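PDB 4C81: 2-c-methyl-d-erythritol 2,4-cyclodiphosphate synthase from Plasmodium falciparum, which probably cyclises 4-diphosphocytidyl-2-C-methyl-D-erythritol 2-phosphate to 2-C-methyl-D-erythritol 2,4-cyclodiphosphate, releasing CMP, in non-mevalonate isoprenoid precursor synthesis. Local coordinates for residues I8-I19 and K169-I180; I116-Q126 and Q151-K161. The protein carries 1 engineered substitution. One frame throughout, in Å; residues are numbered along the deposited sequence. Where two conformers were deposited one is given.

How the contacts relate
Contacts 1 and 2 are two seams of one mixed sheet, their centres about 9 Å apart, and neither is a surface contact. Contact 1 pairs 8-19 with 169-180 antiparallel; contact 2 pairs 116-126 with 151-161 in parallel and includes 152-157, one of the sheet's two outermost strands within this chain. Backbone bonds between strands 170-181 and 114-124 join the two, for instance at N176 and D120. Both bring zinc ligands (D15, H17 and E172; H159) and touch CDP. Contact 1 adds an aromatic pair on its antiparallel ladder, contact 2 a buried K155-D120 salt bridge and the phosphate-gripping T158. Both reach neighbouring subunits of the trimer.

Contact 1: residues I8-I19 and K169-I180. With ZN (zinc ion), chain B; ZN (zinc ion), chain C.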
loop_
_atom_site.group_PDB
_atom_site.type_symbol
_atom_site.label_atom_id
_atom_site.label_comp_id
_atom_site.label_asym_id
_atom_site.label_seq_id
_atom_site.Cartn_x
_atom_site.Cartn_y
_atom_site.Cartn_z
ATOM N N ILE A 8 -16.074 -6.489 -8.528
ATOM C CA ILE A 8 -15.070 -5.434 -8.418
ATOM C C ILE A 8 -13.752 -6.019 -7.900
ATOM O O ILE A 8 -13.748 -6.866 -7.004
ATOM C CB ILE A 8 -15.563 -4.269 -7.517
ATOM C CG1 ILE A 8 -14.594 -3.085 -7.582
ATOM C CG2 ILE A 8 -15.758 -4.733 -6.077
ATOM C CD1 ILE A 8 -15.120 -1.838 -6.904
ATOM N N ARG A 9 -12.643 -5.568 -8.485
ATOM C CA ARG A 9 -11.310 -6.080 -8.151
ATOM C C ARG A 9 -10.361 -4.955 -7.758
ATOM O O ARG A 9 -10.340 -3.898 -8.391
ATOM C CB ARG A 9 -10.722 -6.853 -9.333
ATOM C CG ARG A 9 -11.285 -8.262 -9.481
ATOM C CD ARG A 9 -10.907 -8.891 -10.808
ATOM N NE ARG A 9 -11.359 -10.281 -10.894
ATOM C CZ ARG A 9 -10.704 -11.340 -10.413
ATOM N NH1 ARG A 9 -9.531 -11.209 -9.794
ATOM N NH2 ARG A 9 -11.227 -12.554 -10.556
ATOM N N ILE A 10 -9.591 -5.209 -6.702
ATOM C CA ILE A 10 -8.539 -4.310 -6.229
ATOM C C ILE A 10 -7.177 -4.843 -6.661
ATOM O O ILE A 10 -6.927 -6.052 -6.642
ATOM C CB ILE A 10 -8.571 -4.161 -4.676
ATOM C CG1 ILE A 10 -7.573 -3.100 -4.194
ATOM C CG2 ILE A 10 -8.281 -5.489 -3.994
ATOM C CD1 ILE A 10 -7.737 -2.744 -2.733
ATOM N N GLY A 11 -6.295 -3.923 -7.045
ATOM C CA GLY A 11 -4.919 -4.257 -7.356
ATOM C C GLY A 11 -3.952 -3.253 -6.764
ATOM O O GLY A 11 -4.253 -2.064 -6.677
ATOM N N GLN A 12 -2.793 -3.748 -6.339
ATOM C CA GLN A 12 -1.693 -2.898 -5.906
ATOM C C GLN A 12 -0.413 -3.354 -6.584
ATOM O O GLN A 12 -0.050 -4.520 -6.506
ATOM C CB GLN A 12 -1.505 -2.960 -4.398
ATOM C CG GLN A 12 -0.430 -2.012 -3.896
ATOM C CD GLN A 12 -0.207 -2.122 -2.421
ATOM O OE1 GLN A 12 0.348 -3.110 -1.940
ATOM N NE2 GLN A 12 -0.637 -1.105 -1.680
ATOM N N GLY A 13 0.260 -2.420 -7.242
ATOM C CA GLY A 13 1.540 -2.679 -7.870
ATOM C C GLY A 13 2.623 -1.951 -7.106
ATOM O O GLY A 13 2.388 -0.877 -6.557
ATOM N N TYR A 14 3.788 -2.580 -7.024
ATOM C CA TYR A 14 4.953 -1.977 -6.402
ATOM C C TYR A 14 6.136 -2.098 -7.351
ATOM O O TYR A 14 6.279 -3.096 -8.059
ATOM C CB TYR A 14 5.268 -2.679 -5.085
ATOM C CG TYR A 14 6.634 -2.337 -4.537
ATOM C CD1 TYR A 14 6.846 -1.158 -3.847
ATOM C CD2 TYR A 14 7.709 -3.203 -4.720
ATOM C CE1 TYR A 14 8.099 -0.837 -3.343
ATOM C CE2 TYR A 14 8.963 -2.899 -4.215
ATOM C CZ TYR A 14 9.150 -1.714 -3.530
ATOM O OH TYR A 14 10.393 -1.410 -3.039
ATOM N N ASP A 15 6.979 -1.073 -7.376
ATOM C CA ASP A 15 8.242 -1.165 -8.089
ATOM C C ASP A 15 9.282 -0.263 -7.445
ATOM O O ASP A 15 8.946 0.716 -6.762
ATOM C CB ASP A 15 8.061 -0.806 -9.564
ATOM C CG ASP A 15 9.228 -1.256 -10.430
ATOM O OD1 ASP A 15 10.000 -2.158 -10.017
ATOM O OD2 ASP A 15 9.374 -0.696 -11.534
ATOM N N ILE A 16 10.545 -0.626 -7.655
ATOM C CA ILE A 16 11.691 0.130 -7.169
ATOM C C ILE A 16 12.811 0.010 -8.199
ATOM O O ILE A 16 13.031 -1.070 -8.760
ATOM C CB ILE A 16 12.173 -0.385 -5.775
ATOM C CG1 ILE A 16 13.428 0.368 -5.311
ATOM C CG2 ILE A 16 12.427 -1.895 -5.805
ATOM C CD1 ILE A 16 13.835 0.075 -3.873
ATOM N N HIS A 17 13.498 1.122 -8.467
ATOM C CA HIS A 17 14.704 1.092 -9.288
ATOM C C HIS A 17 15.798 1.960 -8.697
ATOM O O HIS A 17 15.520 2.973 -8.049
ATOM C CB HIS A 17 14.399 1.500 -10.733
ATOM C CG HIS A 17 13.694 0.432 -11.511
ATOM N ND1 HIS A 17 14.312 -0.740 -11.891
ATOM C CD2 HIS A 17 12.416 0.343 -11.948
ATOM C CE1 HIS A 17 13.447 -1.498 -12.544
ATOM N NE2 HIS A 17 12.291 -0.864 -12.593
ATOM N N LYS A 18 17.039 1.527 -8.915
ATOM C CA LYS A 18 18.223 2.264 -8.498
ATOM C C LYS A 18 18.424 3.456 -9.420
ATOM O O LYS A 18 18.246 3.347 -10.639
ATOM C CB LYS A 18 19.465 1.368 -8.548
ATOM C CG LYS A 18 19.427 0.180 -7.596
ATOM C CD LYS A 18 20.611 -0.769 -7.815
ATOM C CE LYS A 18 21.950 -0.139 -7.448
ATOM N NZ LYS A 18 21.997 0.328 -6.032
ATOM N N ILE A 19 18.788 4.590 -8.832
ATOM C CA ILE A 19 19.038 5.804 -9.598
ATOM C C ILE A 19 20.346 6.474 -9.198
ATOM O O ILE A 19 20.908 6.200 -8.129
ATOM C CB ILE A 19 17.892 6.834 -9.436
ATOM C CG1 ILE A 19 17.691 7.218 -7.962
ATOM C CG2 ILE A 19 16.601 6.292 -10.029
ATOM C CD1 ILE A 19 17.048 8.570 -7.774
ATOM N N LYS A 169 19.432 6.789 -3.594
ATOM C CA LYS A 169 19.964 5.553 -4.155
ATOM C C LYS A 169 18.895 4.817 -4.962
ATOM O O LYS A 169 19.218 3.983 -5.806
ATOM C CB LYS A 169 20.502 4.641 -3.049
ATOM C CG LYS A 169 21.704 5.213 -2.302
ATOM C CD LYS A 169 22.150 4.310 -1.156
ATOM C CE LYS A 169 22.873 3.068 -1.658
ATOM N NZ LYS A 169 23.407 2.243 -0.539
ATOM N N ALA A 170 17.625 5.126 -4.694
ATOM C CA ALA A 170 16.514 4.479 -5.381
ATOM C C ALA A 170 15.258 5.343 -5.343
ATOM O O ALA A 170 15.177 6.309 -4.582
ATOM C CB ALA A 170 16.236 3.113 -4.759
ATOM N N ILE A 171 14.289 4.980 -6.179
ATOM C CA ILE A 171 12.942 5.558 -6.149
ATOM C C ILE A 171 11.927 4.419 -6.205
ATOM O O ILE A 171 12.204 3.360 -6.775
ATOM C CB ILE A 171 12.696 6.540 -7.319
ATOM C CG1 ILE A 171 12.988 5.883 -8.677
ATOM C CG2 ILE A 171 13.557 7.796 -7.143
ATOM C CD1 ILE A 171 12.614 6.742 -9.869
ATOM N N GLU A 172 10.758 4.626 -5.612
ATOM C CA GLU A 172 9.749 3.567 -5.604
ATOM C C GLU A 172 8.343 4.094 -5.829
ATOM O O GLU A 172 8.075 5.295 -5.707
ATOM C CB GLU A 172 9.852 2.686 -4.347
ATOM C CG GLU A 172 9.495 3.319 -3.017
ATOM C CD GLU A 172 9.691 2.350 -1.842
ATOM O OE1 GLU A 172 10.503 1.404 -1.968
ATOM O OE2 GLU A 172 9.031 2.539 -0.798
ATOM N N CYS A 173 7.461 3.183 -6.225
ATOM C CA CYS A 173 6.094 3.530 -6.602
ATOM C C CYS A 173 5.133 2.473 -6.080
ATOM O O CYS A 173 5.416 1.276 -6.173
ATOM C CB CYS A 173 5.965 3.622 -8.132
ATOM S SG CYS A 173 4.384 4.303 -8.686
ATOM N N PHE A 174 4.012 2.931 -5.524
ATOM C CA PHE A 174 2.855 2.093 -5.234
ATOM C C PHE A 174 1.702 2.559 -6.105
ATOM O O PHE A 174 1.318 3.719 -6.052
ATOM C CB PHE A 174 2.446 2.212 -3.764
ATOM C CG PHE A 174 3.408 1.573 -2.819
ATOM C CD1 PHE A 174 4.549 2.249 -2.414
ATOM C CD2 PHE A 174 3.184 0.291 -2.338
ATOM C CE1 PHE A 174 5.454 1.659 -1.536
ATOM C CE2 PHE A 174 4.082 -0.301 -1.458
ATOM C CZ PHE A 174 5.216 0.381 -1.062
ATOM N N ALA A 175 1.159 1.656 -6.912
ATOM C CA ALA A 175 0.019 1.968 -7.763
ATOM C C ALA A 175 -1.179 1.174 -7.261
ATOM O O ALA A 175 -1.086 -0.033 -7.100
ATOM C CB ALA A 175 0.323 1.609 -9.210
ATOM N N ASN A 176 -2.290 1.864 -7.015
ATOM C CA ASN A 176 -3.503 1.254 -6.494
ATOM C C ASN A 176 -4.631 1.465 -7.480
ATOM O O ASN A 176 -4.863 2.586 -7.931
ATOM C CB ASN A 176 -3.880 1.880 -5.156
ATOM C CG ASN A 176 -2.759 1.808 -4.153
ATOM O OD1 ASN A 176 -2.685 0.867 -3.365
ATOM N ND2 ASN A 176 -1.857 2.786 -4.195
ATOM N N ILE A 177 -5.339 0.389 -7.804
ATOM C CA ILE A 177 -6.343 0.433 -8.864
ATOM C C ILE A 177 -7.596 -0.356 -8.501
ATOM O O ILE A 177 -7.537 -1.313 -7.725
ATOM C CB ILE A 177 -5.733 -0.102 -10.179
ATOM C CG1 ILE A 177 -6.551 0.356 -11.387
ATOM C CG2 ILE A 177 -5.561 -1.621 -10.139
ATOM C CD1 ILE A 177 -5.836 0.144 -12.690
ATOM N N LEU A 178 -8.731 0.077 -9.047
ATOM C CA LEU A 178 -9.963 -0.699 -9.007
ATOM C C LEU A 178 -10.342 -1.038 -10.437
ATOM O O LEU A 178 -10.283 -0.177 -11.319
ATOM C CB LEU A 178 -11.099 0.098 -8.374
ATOM C CG LEU A 178 -11.028 0.317 -6.868
ATOM C CD1 LEU A 178 -12.153 1.251 -6.448
ATOM C CD2 LEU A 178 -11.093 -0.994 -6.087
ATOM N N LEU A 179 -10.707 -2.294 -10.662
ATOM C CA LEU A 179 -11.303 -2.712 -11.919
ATOM C C LEU A 179 -12.784 -3.001 -11.700
ATOM O O LEU A 179 -13.156 -3.728 -10.779
ATOM C CB LEU A 179 -10.607 -3.954 -12.461
ATOM C CG LEU A 179 -9.090 -3.846 -12.648
ATOM C CD1 LEU A 179 -8.539 -5.150 -13.174
ATOM C CD2 LEU A 179 -8.701 -2.689 -13.569
ATOM N N ILE A 180 -13.619 -2.426 -12.565
ATOM C CA ILE A 180 -15.072 -2.529 -12.459
ATOM C C ILE A 180 -15.611 -3.400 -13.592
ATOM O O ILE A 180 -15.286 -3.159 -14.754
ATOM C CB ILE A 180 -15.733 -1.133 -12.570
ATOM C CG1 ILE A 180 -15.044 -0.117 -11.648
ATOM C CG2 ILE A 180 -17.218 -1.218 -12.247
ATOM C CD1 ILE A 180 -15.025 -0.517 -10.180
HETATM ZN ZN ZN B . 10.441 -1.668 -12.941
HETATM ZN ZN ZN C . 11.675 0.296 -0.259
HETATM O O HOH W 1 10.092 -3.455 -12.914
HETATM O O HOH W 2 21.707 3.066 -6.164
#
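Y14 reaches across to F174 and lays its CD1 over one face of that ring, toward the rim, 3.6 Å from F174 CZ. The two rings are inclined at 53°. With CG anti to the backbone N (chi1 167°), the tyrosine ring slants toward 169-180, and its hydroxyl goes on to E172. There Y14 OH gives its proton to E172 OE1 at 3.0 Å, approaching from above the carboxylate plane, with the carboxylate carbon at the edge of the ring. The same OE1 binds a zinc ion together with H159 of the second subunit, so one oxygen serves both bond and metal.

On the sheet face that carries Y14, E172 and F174, Q12 and N176 run side by side with their amide planes turned 72° apart. A weak bond of 3.3 Å links Q12 NE2 to N176 OD1; Q12 OE1 accepts from N176 ND2 of the second subunit, while N176 ND2 turns to Q12 of the third. Near the K169 end of the pair, the side chains of I19 and I171 cross at about a right angle, I19 CD1 touching I171 CG2 at 3.6 Å. K18 and K169 are tied through a water that accepts from K18 NZ and donates to K169 O.

D15 and H17 stand on the same face as I171. D15 OD2 and H17 NE2 each lie 2.0 Å from a second zinc ion, which H67 and a water also bind; D15 OD1 forms a salt bridge to K157 of the second subunit. Paired backbone bonds from R9-L179 to H17-I171 make this a regular antiparallel ladder, ending in the zinc site of an IspF trimer, beside bound CDP.

Contact 2: residues I116-Q126 and Q151-K161; sequences IGNVDINVIAQ and QISVKGKTHEK. With ZN (zinc ion), chain D; CDP (cytidine-5'-diphosphate), chain E.
K155 crosses D120 at about a right angle and runs alongside N122, so its course explains the middle of this strand pair. Its CB and CG pass loosely by I121 O, and the chain then bends at chi3 (-71°) and again at chi4 (-66°), folding back over 116-126. CE comes to 3.2 Å from N122 OD1. At the tip, NZ makes a salt bridge to D120 OD1 at 2.7 Å, meeting it on the syn side and 23° out of the carboxylate plane, with a weak bond to OD2 besides. It also donates to N122 OD1 at 2.9 Å. S153 OG lies 2.8 Å from the same D120 OD1, which keeps that oxygen closely surrounded. The other polar atoms of these two side chains reach the third subunit: D120 OD2 accepts from Q12 N, and N122 ND2 donates to Q12 O.

Beyond the strands, Q126 OE1 is held from opposite faces of its amide by H159 N and K161 N, fixing the turn that binds CDP. T158 grips phosphate oxygen O2A twice, through N at 2.7 Å and OG1 at 2.6 Å, while A125 O accepts from N4 of the cytosine. H159 NE2 binds zinc at 2.1 Å, and its ND1 is hydrogen-bonded to L162 O, which would help fix the ring.

The pair is the parallel part of a beta-alpha-beta unit. Its connecting helix 130-145 packs I141 against I121 and I152, helix 64-77 reaches I121 and V123 on that same face, and strand 170-181 continues the sheet beyond 116-126.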
loop_
_atom_site.group_PDB
_atom_site.type_symbol
_atom_site.label_atom_id
_atom_site.label_comp_id
_atom_site.label_asym_id
_atom_site.label_seq_id
_atom_site.Cartn_x
_atom_site.Cartn_y
_atom_site.Cartn_z
ATOM N N ILE A 116 -11.356 0.024 -16.125
ATOM C CA ILE A 116 -10.664 0.646 -14.997
ATOM C C ILE A 116 -11.625 1.620 -14.328
ATOM O O ILE A 116 -12.315 2.381 -15.010
ATOM C CB ILE A 116 -9.387 1.395 -15.441
ATOM C CG1 ILE A 116 -8.338 0.396 -15.937
ATOM C CG2 ILE A 116 -8.806 2.224 -14.283
ATOM C CD1 ILE A 116 -7.103 1.037 -16.543
ATOM N N GLY A 117 -11.685 1.577 -12.999
ATOM C CA GLY A 117 -12.415 2.577 -12.232
ATOM C C GLY A 117 -11.529 3.798 -12.124
ATOM O O GLY A 117 -11.611 4.716 -12.937
ATOM N N ASN A 118 -10.665 3.803 -11.115
ATOM C CA ASN A 118 -9.615 4.810 -11.016
ATOM C C ASN A 118 -8.303 4.181 -10.573
ATOM O O ASN A 118 -8.278 3.037 -10.120
ATOM C CB ASN A 118 -10.013 5.930 -10.055
ATOM C CG ASN A 118 -9.934 5.507 -8.607
ATOM O OD1 ASN A 118 -10.550 4.522 -8.207
ATOM N ND2 ASN A 118 -9.158 6.238 -7.818
ATOM N N VAL A 119 -7.219 4.931 -10.753
ATOM C CA VAL A 119 -5.895 4.529 -10.288
ATOM C C VAL A 119 -5.312 5.682 -9.459
ATOM O O VAL A 119 -5.477 6.856 -9.811
ATOM C CB VAL A 119 -4.959 4.149 -11.462
ATOM C CG1 VAL A 119 -4.663 5.350 -12.349
ATOM C CG2 VAL A 119 -3.669 3.528 -10.940
ATOM N N ASP A 120 -4.675 5.339 -8.341
ATOM C CA ASP A 120 -4.010 6.307 -7.468
ATOM C C ASP A 120 -2.576 5.833 -7.281
ATOM O O ASP A 120 -2.339 4.709 -6.845
ATOM C CB ASP A 120 -4.716 6.423 -6.109
ATOM C CG ASP A 120 -4.198 7.594 -5.267
ATOM O OD1 ASP A 120 -3.483 8.471 -5.805
ATOM O OD2 ASP A 120 -4.514 7.648 -4.061
ATOM N N ILE A 121 -1.633 6.707 -7.618
ATOM C CA ILE A 121 -0.229 6.353 -7.722
ATOM C C ILE A 121 0.571 7.211 -6.748
ATOM O O ILE A 121 0.436 8.437 -6.736
ATOM C CB ILE A 121 0.286 6.573 -9.160
ATOM C CG1 ILE A 121 -0.527 5.734 -10.157
ATOM C CG2 ILE A 121 1.752 6.213 -9.251
ATOM C CD1 ILE A 121 -0.442 6.224 -11.579
ATOM N N ASN A 122 1.376 6.546 -5.921
ATOM C CA ASN A 122 2.239 7.189 -4.936
ATOM C C ASN A 122 3.697 6.920 -5.258
ATOM O O ASN A 122 4.161 5.787 -5.149
ATOM C CB ASN A 122 1.938 6.640 -3.546
ATOM C CG ASN A 122 0.626 7.137 -3.000
ATOM O OD1 ASN A 122 0.376 8.337 -2.980
ATOM N ND2 ASN A 122 -0.215 6.219 -2.542
ATOM N N VAL A 123 4.416 7.967 -5.654
ATOM C CA VAL A 123 5.852 7.879 -5.888
ATOM C C VAL A 123 6.580 8.361 -4.641
ATOM O O VAL A 123 6.262 9.419 -4.111
ATOM C CB VAL A 123 6.277 8.729 -7.101
ATOM C CG1 VAL A 123 7.795 8.687 -7.297
ATOM C CG2 VAL A 123 5.559 8.252 -8.361
ATOM N N ILE A 124 7.537 7.569 -4.168
ATOM C CA ILE A 124 8.365 7.945 -3.028
ATOM C C ILE A 124 9.765 8.169 -3.568
ATOM O O ILE A 124 10.423 7.234 -4.033
ATOM C CB ILE A 124 8.368 6.885 -1.913
ATOM C CG1 ILE A 124 6.928 6.493 -1.557
ATOM C CG2 ILE A 124 9.095 7.433 -0.683
ATOM C CD1 ILE A 124 6.821 5.436 -0.476
ATOM N N ALA A 125 10.195 9.426 -3.524
ATOM C CA ALA A 125 11.421 9.856 -4.178
ATOM C C ALA A 125 11.801 11.260 -3.708
ATOM O O ALA A 125 10.936 12.117 -3.542
ATOM C CB ALA A 125 11.234 9.834 -5.693
ATOM N N GLN A 126 13.093 11.485 -3.477
ATOM C CA GLN A 126 13.585 12.831 -3.178
ATOM C C GLN A 126 13.451 13.695 -4.428
ATOM O O GLN A 126 12.938 14.811 -4.370
ATOM C CB GLN A 126 15.046 12.796 -2.715
ATOM C CG GLN A 126 15.289 12.069 -1.398
ATOM C CD GLN A 126 14.597 12.720 -0.210
ATOM O OE1 GLN A 126 13.990 12.038 0.621
ATOM N NE2 GLN A 126 14.686 14.045 -0.121
ATOM N N GLN A 151 -9.764 9.819 -14.068
ATOM C CA GLN A 151 -9.622 8.512 -13.424
ATOM C C GLN A 151 -8.209 8.251 -12.894
ATOM O O GLN A 151 -7.934 7.148 -12.419
ATOM C CB GLN A 151 -9.996 7.402 -14.409
ATOM C CG GLN A 151 -11.451 7.435 -14.839
ATOM C CD GLN A 151 -11.738 6.523 -16.016
ATOM O OE1 GLN A 151 -11.803 6.977 -17.157
ATOM N NE2 GLN A 151 -11.906 5.237 -15.748
ATOM N N ILE A 152 -7.327 9.249 -12.978
ATOM C CA ILE A 152 -5.907 9.081 -12.635
ATOM C C ILE A 152 -5.436 10.104 -11.595
ATOM O O ILE A 152 -5.708 11.300 -11.714
ATOM C CB ILE A 152 -5.013 9.231 -13.884
ATOM C CG1 ILE A 152 -5.459 8.269 -14.989
ATOM C CG2 ILE A 152 -3.548 8.989 -13.532
ATOM C CD1 ILE A 152 -4.804 8.546 -16.326
ATOM N N SER A 153 -4.728 9.612 -10.580
ATOM C CA SER A 153 -4.031 10.451 -9.614
ATOM C C SER A 153 -2.580 10.000 -9.543
ATOM O O SER A 153 -2.302 8.800 -9.500
ATOM C CB SER A 153 -4.664 10.323 -8.233
ATOM O OG SER A 153 -3.839 10.899 -7.236
ATOM N N VAL A 154 -1.665 10.967 -9.542
ATOM C CA VAL A 154 -0.251 10.702 -9.287
ATOM C C VAL A 154 0.286 11.751 -8.312
ATOM O O VAL A 154 0.083 12.954 -8.503
ATOM C CB VAL A 154 0.584 10.667 -10.586
ATOM C CG1 VAL A 154 0.554 12.010 -11.302
ATOM C CG2 VAL A 154 2.018 10.245 -10.280
ATOM N N LYS A 155 0.945 11.272 -7.257
ATOM C CA LYS A 155 1.440 12.115 -6.170
ATOM C C LYS A 155 2.848 11.662 -5.807
ATOM O O LYS A 155 3.161 10.470 -5.898
ATOM C CB LYS A 155 0.537 11.989 -4.932
ATOM C CG LYS A 155 -0.954 11.824 -5.229
ATOM C CD LYS A 155 -1.820 11.945 -3.972
ATOM C CE LYS A 155 -1.676 10.756 -3.035
ATOM N NZ LYS A 155 -2.186 9.478 -3.606
ATOM N N GLY A 156 3.680 12.612 -5.381
ATOM C CA GLY A 156 5.035 12.328 -4.930
ATOM C C GLY A 156 5.258 12.753 -3.490
ATOM O O GLY A 156 4.691 13.746 -3.037
ATOM N N LYS A 157 6.072 11.975 -2.779
ATOM C CA LYS A 157 6.488 12.271 -1.410
ATOM C C LYS A 157 7.968 11.951 -1.272
ATOM O O LYS A 157 8.429 10.939 -1.793
ATOM C CB LYS A 157 5.700 11.414 -0.415
ATOM C CG LYS A 157 4.214 11.727 -0.340
ATOM C CD LYS A 157 3.932 13.012 0.426
ATOM C CE LYS A 157 4.134 12.831 1.925
ATOM N NZ LYS A 157 3.505 13.924 2.711
ATOM N N THR A 158 8.715 12.804 -0.573
ATOM C CA THR A 158 10.107 12.486 -0.245
ATOM C C THR A 158 10.152 11.441 0.866
ATOM O O THR A 158 9.117 11.071 1.425
ATOM C CB THR A 158 10.915 13.723 0.224
ATOM O OG1 THR A 158 10.502 14.115 1.541
ATOM C CG2 THR A 158 10.754 14.884 -0.744
ATOM N N HIS A 159 11.357 10.974 1.180
ATOM C CA HIS A 159 11.577 10.086 2.323
ATOM C C HIS A 159 12.406 10.777 3.420
ATOM O O HIS A 159 13.169 10.120 4.139
ATOM C CB HIS A 159 12.253 8.799 1.847
ATOM C CG HIS A 159 11.976 7.618 2.716
ATOM N ND1 HIS A 159 12.878 7.151 3.648
ATOM C CD2 HIS A 159 10.893 6.811 2.803
ATOM C CE1 HIS A 159 12.367 6.102 4.265
ATOM N NE2 HIS A 159 11.164 5.873 3.769
ATOM N N GLU A 160 12.255 12.102 3.527
ATOM C CA GLU A 160 12.879 12.919 4.583
ATOM C C GLU A 160 14.407 12.789 4.634
ATOM O O GLU A 160 15.020 12.925 5.701
ATOM C CB GLU A 160 12.263 12.584 5.950
ATOM C CG GLU A 160 10.777 12.903 6.062
ATOM C CD GLU A 160 10.483 14.393 6.003
ATOM O OE1 GLU A 160 11.289 15.187 6.528
ATOM O OE2 GLU A 160 9.442 14.771 5.428
ATOM N N LYS A 161 15.007 12.541 3.470
ATOM C CA LYS A 161 16.444 12.304 3.344
ATOM C C LYS A 161 16.985 11.156 4.209
ATOM O O LYS A 161 18.180 11.119 4.511
ATOM C CB LYS A 161 17.222 13.601 3.625
ATOM C CG LYS A 161 16.735 14.798 2.823
ATOM C CD LYS A 161 17.617 16.019 3.039
ATOM C CE LYS A 161 17.103 17.223 2.263
ATOM N NZ LYS A 161 17.156 17.013 0.790
HETATM ZN ZN ZN D . 9.913 4.359 4.380
HETATM O O3B CDP E . 7.353 17.337 4.373
HETATM P PB CDP E . 6.003 17.122 3.501
HETATM O O1B CDP E . 5.066 16.222 4.426
HETATM O O2B CDP E . 5.335 18.403 3.152
HETATM O O3A CDP E . 6.355 16.188 2.232
HETATM P PA CDP E . 7.653 16.378 1.292
HETATM O O1A CDP E . 8.620 17.334 1.874
HETATM O O2A CDP E . 8.112 15.024 0.919
HETATM O "O5'" CDP E . 7.024 17.044 -0.029
HETATM C "C5'" CDP E . 6.004 18.049 0.036
HETATM C "C4'" CDP E . 5.304 18.177 -1.319
HETATM O "O4'" CDP E . 6.335 18.272 -2.334
HETATM C "C3'" CDP E . 4.533 16.907 -1.668
HETATM O "O3'" CDP E . 3.209 16.955 -1.124
HETATM C "C2'" CDP E . 4.498 16.987 -3.189
HETATM O "O2'" CDP E . 3.454 17.869 -3.616
HETATM C "C1'" CDP E . 5.857 17.611 -3.544
HETATM N N1 CDP E . 6.777 16.530 -4.015
HETATM C C2 CDP E . 6.583 15.978 -5.295
HETATM O O2 CDP E . 5.669 16.375 -6.016
HETATM N N3 CDP E . 7.437 14.970 -5.744
HETATM C C4 CDP E . 8.477 14.492 -4.952
HETATM N N4 CDP E . 9.263 13.530 -5.429
HETATM C C5 CDP E . 8.682 15.034 -3.687
HETATM C C6 CDP E . 7.840 16.044 -3.219
HETATM O O HOH W 3 13.150 15.413 2.200
#